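Local coordinates for protein adhesin (Streptococcus sanguinis SK1 = NCTC 7863, PDB 6VT2) that binds sialylated glycans through tandem modules and so probably lets the bacterium adhere to host glycoproteins, at residues Val38-Ile43 against Thr78-Ile83; Asn55-Ser60 against Tyr96-Arg101; Pro6-Pro11 against Asn108-Val113. One frame throughout, in Å; residues are numbered along the deposited sequence. Where two conformers were deposited one is given.

Contact 1 of 3, residues Val38-Ile43 against Thr78-Ile83; sequences VIVRNI and TRVYGI. With GAL (beta-D-galactopyranose), chain D.
Val38 and Thr78 point at each other across the gap between the two sheets and pass side by side, and the branch of Val38 that does the touching is the methyl CG1, 3.3 Å from Thr78 OG1. Val38 CG2 stays further back, 3.8 Å from the same oxygen, while Val38 CG1 also meets Thr78 CG2 at 4.0 Å, so a forked apolar side chain is set against a threonine of nearly its own shape. Thr78 OG1 lies beside its own backbone N, opposite the carbonyl carbon (chi1 -67°), and its polar partner is Thr61 OG1. That hydroxyl pairing lets a threonine sit in an apolar layer with its oxygen satisfied. Two residues further along both strands, Val40 CG2 faces Val80 CG2 at 4.3 Å, a single methyl-to-methyl touch. Short beta-branched residues suit both positions, because they fill the gap between two sheets without reaching through it. Tyr59 packs on Val40 and Phe24 on Val80, closing in the pair with aromatic bulk.

From Arg41 onward the chain runs toward the glycan. Arg41 NE gives a nearly straight bond to Asn42 O (3.0 Å, 172°), which lies in the guanidinium plane, and so braces the turn. Asn42 ND2 is bonded in turn to Asp53 OD1. Ile43 then sets its CG2 methyl 3.6 Å from galactose O6. Facing valines and threonine between strands 35-41 and 76-83, which belong to different sheets, are the core packing of a two-sheet beta sandwich, consistent with the V-set-like immunoglobulin fold described for SigLec-like domains.

Contact 2 of 3, residues Asn55-Ser60 against Tyr96-Arg101; sequences NWIRYS and YTKYVR. With SIA (N-acetyl-alpha-neuraminic acid), chain B; GAL (beta-D-galactopyranose), chain D.
Behind the sialic acid pocket, on strand 95-104, Tyr96 is backed by Trp56 from the loop that leads into strand 58-61. The two aromatic side chains form an offset edge-to-face pair: the edge of the Trp56 six-membered ring points toward the face of Tyr96, with centroids 5.6 Å apart and planes at 83°. Trp56 CZ2 makes the closest approach, 3.8 Å from Tyr96 CE2. Ile57 adds a looser apolar contact, its CD1 lying 4.3 Å from Lys98 CG as well as near Tyr96 CB. With CG1 and CD1 extended, the isoleucine arm is long enough to reach both the root of the tyrosine and the aliphatic stem of the lysine.

The other flank of Tyr96 belongs to the sugar. Sialic acid O9 lies at the ring edge near its plane, and the N-acetyl methyl C11 is 3.4 Å from Tyr96 OH, a hydroxyl bonded to His88. Thr97 takes the carboxylate with two bonds: its backbone N gives a nearly straight bond to O1B (2.9 Å, 169°), and its OG1 donates to O1A. Lys98 bends at chi2 (-67°), which turns its amine to the glycerol tail, where NZ is 3.0 Å from O8 and equally far from O9. Asn42 OD1 and Asp53 O are further partners of that amine, which probably restrict where it points. Tyr99 OH donates to galactose O6 at 2.6 Å, and the backbone N of Lys115 is a further partner of this hydroxyl.

The run Tyr96-Thr97-Lys98-Tyr99 probably corresponds to the sialic-acid-recognition motif on the F strand of SigLec-like domains of serine-rich repeat adhesins.

Contact 3 of 3, residues Pro6-Pro11 against Asn108-Val113; sequences PTITLP and NITALV
Thr110 and Pro6 meet through a methyl laid against a carbonyl: Thr110 CG2 is 3.2 Å from Pro6 O. A second contact of the same carbon-to-oxygen kind runs the other way, from Pro6 CD to Asn108 O at 3.4 Å. Pro6 suits the place because its ring carbon, where another residue would carry an N-H, offers an apolar edge to the passing carbonyl.

The apolar packing is thin. Ile8, on strand 7-9, directs its side chain toward the loop, and its CD1 makes a van der Waals touch on Thr110 CG2 at 3.9 Å, with the hydroxyl oxygen merely close by. Only the tip of the isoleucine is used; its side chain also touches Val26 of the neighbouring strand 21-29.

The polar links lead out of the two segments. With chi1 at 55°, Thr110 OG1 sits between its backbone N and carbonyl carbon. Threonine fits twice over, since its hydroxyl oxygen accepts from Ala102 N on strand 95-104 while its methyl meets Pro6; Thr110 O takes a bond from Arg101 NH2. Asn108 is held at two points, its backbone N by Asp104 OD1 and its ND2 by Asp2 O. Asp2 and Asp104 are calcium ligands along with Thr4 and Asp30. The side chain of Asn108, about 4 Å from the ion, is not one of these ligands but is tied to the site through the two aspartates.

Here the loop after strand 95-104 lies across the start of the first strand, beside the calcium site at the N-terminal end of the SigLec-like beta sandwich.

In the fold
All three contacts join parts of one sandwich domain. Contacts 1 and 2 are buried, with centres 3 Å apart, and each pairs a strand of one sheet with a strand, or its lead-in, of the other. Strands 35-41 and 95-104 are neighbours in one sheet, 58-61 and 76-83 in the other; backbone pairing such as Arg41 N to Tyr99 O stitches the two contacts together. Contact 1 is small beta-branched packing with one threonine, contact 2 mixes aromatic packing with glycan recognition, and both touch galactose. Contact 3, partly buried, its centre 13 to 14 Å from theirs, meets them through Leu112 against Arg41, Ile43 and Tyr99, and through Arg101 NH2 to Thr110 O.

Contact 1 of 3, residues Val38-Ile43 against Thr78-Ile83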
loop_
_atom_site.group_PDB
_atom_site.type_symbol
_atom_site.label_atom_id
_atom_site.label_comp_id
_atom_site.label_asym_id
_atom_site.label_seq_id
_atom_site.Cartn_x
_atom_site.Cartn_y
_atom_site.Cartn_z
ATOM N N VAL A 38 18.021 -45.805 -25.135
ATOM C CA VAL A 38 18.740 -44.448 -25.141
ATOM C C VAL A 38 19.668 -44.501 -23.919
ATOM O O VAL A 38 19.239 -44.865 -22.910
ATOM C CB VAL A 38 17.688 -43.342 -25.035
ATOM C CG1 VAL A 38 18.353 -41.983 -24.906
ATOM C CG2 VAL A 38 16.743 -43.381 -26.226
ATOM N N ILE A 39 20.921 -44.172 -24.115
ATOM C CA ILE A 39 21.990 -44.302 -23.108
ATOM C C ILE A 39 22.619 -42.925 -22.904
ATOM O O ILE A 39 22.807 -42.255 -23.841
ATOM C CB ILE A 39 23.070 -45.249 -23.686
ATOM C CG1 ILE A 39 22.521 -46.661 -23.794
ATOM C CG2 ILE A 39 24.359 -45.221 -22.900
ATOM C CD1 ILE A 39 23.359 -47.555 -24.669
ATOM N N VAL A 40 22.917 -42.587 -21.663
ATOM C CA VAL A 40 23.731 -41.406 -21.344
ATOM C C VAL A 40 24.979 -41.989 -20.716
ATOM O O VAL A 40 24.834 -42.729 -19.821
ATOM C CB VAL A 40 23.026 -40.447 -20.392
ATOM C CG1 VAL A 40 23.903 -39.239 -20.128
ATOM C CG2 VAL A 40 21.705 -40.033 -20.950
ATOM N N ARG A 41 26.144 -41.637 -21.221
ATOM C CA ARG A 41 27.331 -42.289 -20.680
ATOM C C ARG A 41 28.550 -41.374 -20.727
ATOM O O ARG A 41 28.608 -40.435 -21.470
ATOM C CB ARG A 41 27.650 -43.560 -21.478
ATOM C CG ARG A 41 27.883 -43.310 -22.959
ATOM C CD ARG A 41 28.473 -44.505 -23.710
ATOM N NE ARG A 41 29.879 -44.617 -23.488
ATOM C CZ ARG A 41 30.610 -45.605 -23.926
ATOM N NH1 ARG A 41 30.046 -46.576 -24.606
ATOM N NH2 ARG A 41 31.900 -45.604 -23.713
ATOM N N ASN A 42 29.544 -41.779 -19.943
ATOM C CA ASN A 42 30.871 -41.162 -20.041
ATOM C C ASN A 42 31.505 -41.592 -21.347
ATOM O O ASN A 42 31.271 -42.644 -21.737
ATOM C CB ASN A 42 31.804 -41.719 -18.974
ATOM C CG ASN A 42 31.428 -41.205 -17.620
ATOM O OD1 ASN A 42 30.429 -40.543 -17.540
ATOM N ND2 ASN A 42 32.193 -41.507 -16.594
ATOM N N ILE A 43 32.377 -40.786 -21.904
ATOM C CA ILE A 43 33.118 -41.176 -23.131
ATOM C C ILE A 43 33.923 -42.439 -22.860
ATOM O O ILE A 43 34.048 -43.243 -23.750
ATOM C CB ILE A 43 34.023 -40.019 -23.638
ATOM C CG1 ILE A 43 34.608 -40.311 -25.025
ATOM C CG2 ILE A 43 35.135 -39.650 -22.657
ATOM C CD1 ILE A 43 33.587 -40.635 -26.099
ATOM N N THR A 78 13.568 -38.575 -23.617
ATOM C CA THR A 78 14.397 -39.079 -22.522
ATOM C C THR A 78 14.601 -37.914 -21.575
ATOM O O THR A 78 14.952 -36.896 -22.041
ATOM C CB THR A 78 15.738 -39.563 -23.042
ATOM O OG1 THR A 78 15.510 -40.709 -23.842
ATOM C CG2 THR A 78 16.725 -39.903 -21.951
ATOM N N ARG A 79 14.297 -38.110 -20.315
ATOM C CA ARG A 79 14.492 -37.053 -19.341
ATOM C C ARG A 79 15.893 -37.200 -18.742
ATOM O O ARG A 79 16.201 -38.237 -18.309
ATOM C CB ARG A 79 13.464 -37.221 -18.242
ATOM C CG ARG A 79 13.501 -36.106 -17.198
ATOM C CD ARG A 79 12.702 -36.578 -16.002
ATOM N NE ARG A 79 12.658 -35.525 -15.029
ATOM C CZ ARG A 79 12.596 -35.712 -13.752
ATOM N NH1 ARG A 79 12.614 -34.666 -12.955
ATOM N NH2 ARG A 79 12.491 -36.908 -13.265
ATOM N N VAL A 80 16.676 -36.135 -18.725
ATOM C CA VAL A 80 17.987 -36.132 -18.035
ATOM C C VAL A 80 17.810 -35.129 -16.898
ATOM O O VAL A 80 17.329 -34.114 -17.136
ATOM C CB VAL A 80 19.123 -35.757 -18.989
ATOM C CG1 VAL A 80 20.456 -35.827 -18.286
ATOM C CG2 VAL A 80 19.147 -36.664 -20.206
ATOM N N TYR A 81 18.114 -35.526 -15.684
ATOM C CA TYR A 81 17.742 -34.701 -14.518
ATOM C C TYR A 81 18.624 -35.076 -13.339
ATOM O O TYR A 81 19.295 -36.005 -13.347
ATOM C CB TYR A 81 16.270 -34.987 -14.163
ATOM C CG TYR A 81 15.994 -36.398 -13.710
ATOM C CD1 TYR A 81 15.932 -37.460 -14.589
ATOM C CD2 TYR A 81 15.820 -36.672 -12.381
ATOM C CE1 TYR A 81 15.735 -38.748 -14.140
ATOM C CE2 TYR A 81 15.640 -37.944 -11.909
ATOM C CZ TYR A 81 15.547 -38.989 -12.789
ATOM O OH TYR A 81 15.343 -40.227 -12.282
ATOM N N GLY A 82 18.482 -34.280 -12.308
ATOM C CA GLY A 82 19.148 -34.563 -11.059
ATOM C C GLY A 82 19.140 -33.340 -10.182
ATOM O O GLY A 82 18.507 -32.402 -10.472
ATOM N N ILE A 83 19.813 -33.470 -9.067
ATOM C CA ILE A 83 20.019 -32.379 -8.110
ATOM C C ILE A 83 21.528 -32.184 -7.998
ATOM O O ILE A 83 22.244 -33.124 -7.624
ATOM C CB ILE A 83 19.393 -32.716 -6.752
ATOM C CG1 ILE A 83 17.896 -32.872 -6.927
ATOM C CG2 ILE A 83 19.786 -31.639 -5.769
ATOM C CD1 ILE A 83 17.278 -33.525 -5.694
HETATM C C1 GAL D . 37.451 -36.716 -21.283
HETATM C C2 GAL D . 37.695 -35.540 -20.313
HETATM C C3 GAL D . 36.435 -34.699 -20.141
HETATM C C4 GAL D . 35.873 -34.289 -21.510
HETATM C C5 GAL D . 35.652 -35.549 -22.340
HETATM C C6 GAL D . 35.115 -35.286 -23.759
HETATM O O2 GAL D . 38.040 -36.004 -19.020
HETATM O O3 GAL D . 36.706 -33.517 -19.393
HETATM O O4 GAL D . 36.772 -33.426 -22.168
HETATM O O5 GAL D . 36.887 -36.249 -22.497
HETATM O O6 GAL D . 34.795 -36.498 -24.427
#

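Contact 2 of 3, residues Asn55-Ser60 against Tyr96-Arg101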
loop_
_atom_site.group_PDB
_atom_site.type_symbol
_atom_site.label_atom_id
_atom_site.label_comp_id
_atom_site.label_asym_id
_atom_site.label_seq_id
_atom_site.Cartn_x
_atom_site.Cartn_y
_atom_site.Cartn_z
ATOM N N ASN A 55 27.187 -39.550 -10.039
ATOM C CA ASN A 55 26.027 -40.364 -9.645
ATOM C C ASN A 55 24.737 -39.546 -9.610
ATOM O O ASN A 55 23.745 -40.143 -9.726
ATOM C CB ASN A 55 26.301 -41.058 -8.326
ATOM C CG ASN A 55 26.441 -40.118 -7.164
ATOM O OD1 ASN A 55 26.685 -38.945 -7.319
ATOM N ND2 ASN A 55 26.404 -40.715 -5.997
ATOM N N TRP A 56 24.787 -38.228 -9.500
ATOM C CA TRP A 56 23.570 -37.426 -9.456
ATOM C C TRP A 56 23.022 -37.059 -10.839
ATOM O O TRP A 56 22.018 -36.479 -10.851
ATOM C CB TRP A 56 23.801 -36.223 -8.542
ATOM C CG TRP A 56 25.044 -35.449 -8.830
ATOM C CD1 TRP A 56 26.219 -35.573 -8.193
ATOM C CD2 TRP A 56 25.222 -34.463 -9.844
ATOM N NE1 TRP A 56 27.115 -34.725 -8.739
ATOM C CE2 TRP A 56 26.544 -34.015 -9.733
ATOM C CE3 TRP A 56 24.391 -33.874 -10.777
ATOM C CZ2 TRP A 56 27.058 -33.027 -10.539
ATOM C CZ3 TRP A 56 24.909 -32.918 -11.596
ATOM C CH2 TRP A 56 26.225 -32.519 -11.488
ATOM N N ILE A 57 23.719 -37.373 -11.925
ATOM C CA ILE A 57 23.135 -37.204 -13.244
ATOM C C ILE A 57 22.311 -38.454 -13.498
ATOM O O ILE A 57 22.845 -39.566 -13.512
ATOM C CB ILE A 57 24.204 -37.037 -14.313
ATOM C CG1 ILE A 57 25.042 -35.806 -14.044
ATOM C CG2 ILE A 57 23.498 -36.944 -15.690
ATOM C CD1 ILE A 57 26.203 -35.660 -15.106
ATOM N N ARG A 58 21.000 -38.289 -13.671
ATOM C CA ARG A 58 20.071 -39.402 -13.815
ATOM C C ARG A 58 19.331 -39.226 -15.130
ATOM O O ARG A 58 19.305 -38.204 -15.664
ATOM C CB ARG A 58 19.087 -39.354 -12.650
ATOM C CG ARG A 58 19.822 -39.425 -11.332
ATOM C CD ARG A 58 18.885 -39.370 -10.167
ATOM N NE ARG A 58 18.012 -40.525 -10.146
ATOM C CZ ARG A 58 16.929 -40.603 -9.391
ATOM N NH1 ARG A 58 16.629 -39.620 -8.570
ATOM N NH2 ARG A 58 16.156 -41.673 -9.428
ATOM N N TYR A 59 18.819 -40.324 -15.611
ATOM C CA TYR A 59 18.020 -40.249 -16.813
ATOM C C TYR A 59 16.966 -41.330 -16.844
ATOM O O TYR A 59 17.138 -42.328 -16.261
ATOM C CB TYR A 59 18.826 -40.215 -18.106
ATOM C CG TYR A 59 19.601 -41.459 -18.378
ATOM C CD1 TYR A 59 20.770 -41.727 -17.728
ATOM C CD2 TYR A 59 19.193 -42.311 -19.369
ATOM C CE1 TYR A 59 21.493 -42.867 -18.009
ATOM C CE2 TYR A 59 19.905 -43.442 -19.668
ATOM C CZ TYR A 59 21.069 -43.717 -19.002
ATOM O OH TYR A 59 21.738 -44.836 -19.359
ATOM N N SER A 60 15.937 -41.060 -17.610
ATOM C CA SER A 60 14.841 -42.025 -17.727
ATOM C C SER A 60 14.163 -41.852 -19.069
ATOM O O SER A 60 14.060 -40.794 -19.538
ATOM C CB SER A 60 13.869 -41.853 -16.617
ATOM O OG SER A 60 13.242 -40.629 -16.714
ATOM N N TYR A 96 30.506 -31.022 -17.163
ATOM C CA TYR A 96 30.540 -32.437 -17.534
ATOM C C TYR A 96 30.086 -32.611 -18.984
ATOM O O TYR A 96 29.031 -32.248 -19.249
ATOM C CB TYR A 96 29.576 -33.194 -16.624
ATOM C CG TYR A 96 29.945 -33.171 -15.178
ATOM C CD1 TYR A 96 30.940 -33.975 -14.690
ATOM C CD2 TYR A 96 29.395 -32.244 -14.339
ATOM C CE1 TYR A 96 31.297 -33.922 -13.371
ATOM C CE2 TYR A 96 29.768 -32.157 -13.025
ATOM C CZ TYR A 96 30.656 -33.059 -12.519
ATOM O OH TYR A 96 31.095 -33.011 -11.244
ATOM N N THR A 97 30.884 -33.274 -19.792
ATOM C CA THR A 97 30.524 -33.535 -21.185
ATOM C C THR A 97 30.117 -34.997 -21.186
ATOM O O THR A 97 30.919 -35.790 -20.899
ATOM C CB THR A 97 31.689 -33.350 -22.137
ATOM O OG1 THR A 97 32.174 -32.054 -21.844
ATOM C CG2 THR A 97 31.255 -33.496 -23.571
ATOM N N LYS A 98 28.860 -35.271 -21.466
ATOM C CA LYS A 98 28.388 -36.654 -21.454
ATOM C C LYS A 98 27.682 -36.953 -22.777
ATOM O O LYS A 98 27.173 -36.109 -23.384
ATOM C CB LYS A 98 27.482 -36.892 -20.264
ATOM C CG LYS A 98 28.090 -36.548 -18.921
ATOM C CD LYS A 98 29.221 -37.502 -18.620
ATOM C CE LYS A 98 30.081 -36.865 -17.576
ATOM N NZ LYS A 98 31.083 -37.763 -17.026
ATOM N N TYR A 99 27.687 -38.216 -23.106
ATOM C CA TYR A 99 27.336 -38.658 -24.459
ATOM C C TYR A 99 26.017 -39.411 -24.431
ATOM O O TYR A 99 25.742 -40.173 -23.502
ATOM C CB TYR A 99 28.443 -39.534 -24.993
ATOM C CG TYR A 99 29.670 -38.733 -25.249
ATOM C CD1 TYR A 99 30.514 -38.359 -24.242
ATOM C CD2 TYR A 99 29.924 -38.257 -26.515
ATOM C CE1 TYR A 99 31.585 -37.490 -24.489
ATOM C CE2 TYR A 99 31.032 -37.457 -26.811
ATOM C CZ TYR A 99 31.821 -37.031 -25.763
ATOM O OH TYR A 99 32.838 -36.201 -26.086
ATOM N N VAL A 100 25.208 -39.168 -25.450
ATOM C CA VAL A 100 23.890 -39.773 -25.567
ATOM C C VAL A 100 23.882 -40.643 -26.815
ATOM O O VAL A 100 24.221 -40.185 -27.903
ATOM C CB VAL A 100 22.785 -38.714 -25.586
ATOM C CG1 VAL A 100 21.468 -39.410 -25.655
ATOM C CG2 VAL A 100 22.842 -37.816 -24.359
ATOM N N ARG A 101 23.454 -41.899 -26.632
ATOM C CA ARG A 101 23.377 -42.811 -27.754
ATOM C C ARG A 101 21.992 -43.438 -27.797
ATOM O O ARG A 101 21.366 -43.531 -26.837
ATOM C CB ARG A 101 24.406 -43.933 -27.641
ATOM C CG ARG A 101 25.828 -43.431 -27.470
ATOM C CD ARG A 101 26.713 -44.648 -27.383
ATOM N NE ARG A 101 27.004 -45.214 -28.678
ATOM C CZ ARG A 101 27.766 -46.271 -28.851
ATOM N NH1 ARG A 101 28.280 -46.893 -27.820
ATOM N NH2 ARG A 101 28.031 -46.727 -30.055
HETATM C C1 SIA B . 34.316 -32.960 -19.092
HETATM C C2 SIA B . 35.759 -33.167 -18.458
HETATM C C3 SIA B . 36.388 -31.893 -17.883
HETATM C C4 SIA B . 35.657 -31.337 -16.659
HETATM C C5 SIA B . 35.473 -32.432 -15.600
HETATM C C6 SIA B . 34.864 -33.701 -16.251
HETATM C C7 SIA B . 34.800 -34.941 -15.322
HETATM C C8 SIA B . 34.410 -36.204 -16.133
HETATM C C9 SIA B . 33.997 -37.331 -15.193
HETATM C C10 SIA B . 35.020 -31.884 -13.235
HETATM C C11 SIA B . 33.965 -31.409 -12.239
HETATM N N5 SIA B . 34.596 -31.988 -14.517
HETATM O O1A SIA B . 34.100 -31.875 -19.678
HETATM O O1B SIA B . 33.562 -33.965 -18.962
HETATM O O4 SIA B . 36.381 -30.236 -16.074
HETATM O O6 SIA B . 35.654 -34.123 -17.357
HETATM O O7 SIA B . 36.014 -35.104 -14.607
HETATM O O8 SIA B . 33.359 -35.870 -17.047
HETATM O O9 SIA B . 32.706 -37.021 -14.662
HETATM O O10 SIA B . 36.165 -32.153 -12.879
HETATM C C1 GAL D . 37.451 -36.716 -21.283
HETATM C C2 GAL D . 37.695 -35.540 -20.313
HETATM C C3 GAL D . 36.435 -34.699 -20.141
HETATM C C4 GAL D . 35.873 -34.289 -21.510
HETATM C C5 GAL D . 35.652 -35.549 -22.340
HETATM C C6 GAL D . 35.115 -35.286 -23.759
HETATM O O2 GAL D . 38.040 -36.004 -19.020
HETATM O O3 GAL D . 36.706 -33.517 -19.393
HETATM O O4 GAL D . 36.772 -33.426 -22.168
HETATM O O5 GAL D . 36.887 -36.249 -22.497
HETATM O O6 GAL D . 34.795 -36.498 -24.427
#

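Contact 3 of 3, residues Pro6-Pro11 against Asn108-Val113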
loop_
_atom_site.group_PDB
_atom_site.type_symbol
_atom_site.label_atom_id
_atom_site.label_comp_id
_atom_site.label_asym_id
_atom_site.label_seq_id
_atom_site.Cartn_x
_atom_site.Cartn_y
_atom_site.Cartn_z
ATOM N N PRO A 6 19.130 -44.169 -34.992
ATOM C CA PRO A 6 18.218 -43.119 -34.666
ATOM C C PRO A 6 18.833 -41.718 -34.677
ATOM O O PRO A 6 20.000 -41.623 -34.621
ATOM C CB PRO A 6 17.758 -43.402 -33.230
ATOM C CG PRO A 6 18.033 -44.858 -33.038
ATOM C CD PRO A 6 19.247 -45.131 -33.887
ATOM N N THR A 7 17.974 -40.727 -34.806
ATOM C CA THR A 7 18.337 -39.310 -34.816
ATOM C C THR A 7 18.079 -38.762 -33.419
ATOM O O THR A 7 16.965 -38.853 -32.986
ATOM C CB THR A 7 17.539 -38.556 -35.877
ATOM O OG1 THR A 7 17.847 -39.129 -37.141
ATOM C CG2 THR A 7 17.849 -37.076 -35.901
ATOM N N ILE A 8 19.097 -38.160 -32.820
ATOM C CA ILE A 8 19.028 -37.660 -31.453
ATOM C C ILE A 8 19.176 -36.148 -31.486
ATOM O O ILE A 8 20.105 -35.629 -32.113
ATOM C CB ILE A 8 20.142 -38.262 -30.576
ATOM C CG1 ILE A 8 20.131 -39.774 -30.586
ATOM C CG2 ILE A 8 20.024 -37.763 -29.127
ATOM C CD1 ILE A 8 21.321 -40.368 -29.990
ATOM N N THR A 9 18.233 -35.505 -30.784
ATOM C CA THR A 9 18.178 -34.050 -30.685
ATOM C C THR A 9 18.281 -33.655 -29.184
ATOM O O THR A 9 17.615 -34.274 -28.411
ATOM C CB THR A 9 16.939 -33.416 -31.313
ATOM O OG1 THR A 9 17.024 -33.741 -32.696
ATOM C CG2 THR A 9 16.931 -31.923 -31.157
ATOM N N LEU A 10 19.277 -32.845 -28.836
ATOM C CA LEU A 10 19.442 -32.524 -27.391
ATOM C C LEU A 10 20.196 -31.206 -27.256
ATOM O O LEU A 10 20.825 -30.829 -28.197
ATOM C CB LEU A 10 20.166 -33.672 -26.692
ATOM C CG LEU A 10 21.677 -33.710 -26.857
ATOM C CD1 LEU A 10 22.255 -34.719 -25.883
ATOM C CD2 LEU A 10 22.062 -34.048 -28.276
ATOM N N PRO A 11 20.075 -30.506 -26.116
ATOM C CA PRO A 11 20.763 -29.247 -25.959
ATOM C C PRO A 11 22.269 -29.479 -25.864
ATOM O O PRO A 11 22.630 -30.407 -25.308
ATOM C CB PRO A 11 20.307 -28.675 -24.622
ATOM C CG PRO A 11 19.611 -29.798 -23.940
ATOM C CD PRO A 11 19.151 -30.754 -25.018
ATOM N N ASN A 108 20.835 -50.844 -34.912
ATOM C CA ASN A 108 21.652 -49.729 -35.341
ATOM C C ASN A 108 21.809 -48.759 -34.184
ATOM O O ASN A 108 20.819 -48.188 -33.738
ATOM C CB ASN A 108 21.034 -48.994 -36.514
ATOM C CG ASN A 108 20.788 -49.920 -37.681
ATOM O OD1 ASN A 108 21.720 -50.528 -38.255
ATOM N ND2 ASN A 108 19.539 -50.027 -38.036
ATOM N N ILE A 109 23.034 -48.573 -33.690
ATOM C CA ILE A 109 23.261 -47.664 -32.543
ATOM C C ILE A 109 24.043 -46.481 -33.086
ATOM O O ILE A 109 24.784 -46.628 -33.989
ATOM C CB ILE A 109 23.977 -48.364 -31.380
ATOM C CG1 ILE A 109 24.138 -47.450 -30.161
ATOM C CG2 ILE A 109 25.320 -48.865 -31.826
ATOM C CD1 ILE A 109 24.574 -48.128 -28.912
ATOM N N THR A 110 23.821 -45.318 -32.515
ATOM C CA THR A 110 24.536 -44.119 -32.943
ATOM C C THR A 110 26.007 -44.312 -32.585
ATOM O O THR A 110 26.302 -44.846 -31.577
ATOM C CB THR A 110 23.877 -42.888 -32.347
ATOM O OG1 THR A 110 23.840 -43.074 -30.952
ATOM C CG2 THR A 110 22.475 -42.686 -32.863
ATOM N N ALA A 111 26.862 -43.754 -33.397
ATOM C CA ALA A 111 28.289 -43.905 -33.195
ATOM C C ALA A 111 28.678 -43.051 -31.982
ATOM O O ALA A 111 28.126 -42.024 -31.815
ATOM C CB ALA A 111 29.032 -43.446 -34.406
ATOM N N LEU A 112 29.664 -43.486 -31.262
ATOM C CA LEU A 112 30.221 -42.752 -30.132
ATOM C C LEU A 112 31.591 -42.238 -30.565
ATOM O O LEU A 112 32.489 -43.029 -30.893
ATOM C CB LEU A 112 30.388 -43.668 -28.943
ATOM C CG LEU A 112 31.059 -43.020 -27.778
ATOM C CD1 LEU A 112 30.158 -41.856 -27.260
ATOM C CD2 LEU A 112 31.266 -44.015 -26.615
ATOM N N VAL A 113 31.755 -40.920 -30.627
ATOM C CA VAL A 113 32.986 -40.297 -31.129
ATOM C C VAL A 113 33.310 -39.143 -30.167
ATOM O O VAL A 113 32.578 -38.231 -30.104
ATOM C CB VAL A 113 32.822 -39.792 -32.564
ATOM C CG1 VAL A 113 34.153 -39.271 -33.076
ATOM C CG2 VAL A 113 32.255 -40.835 -33.516
#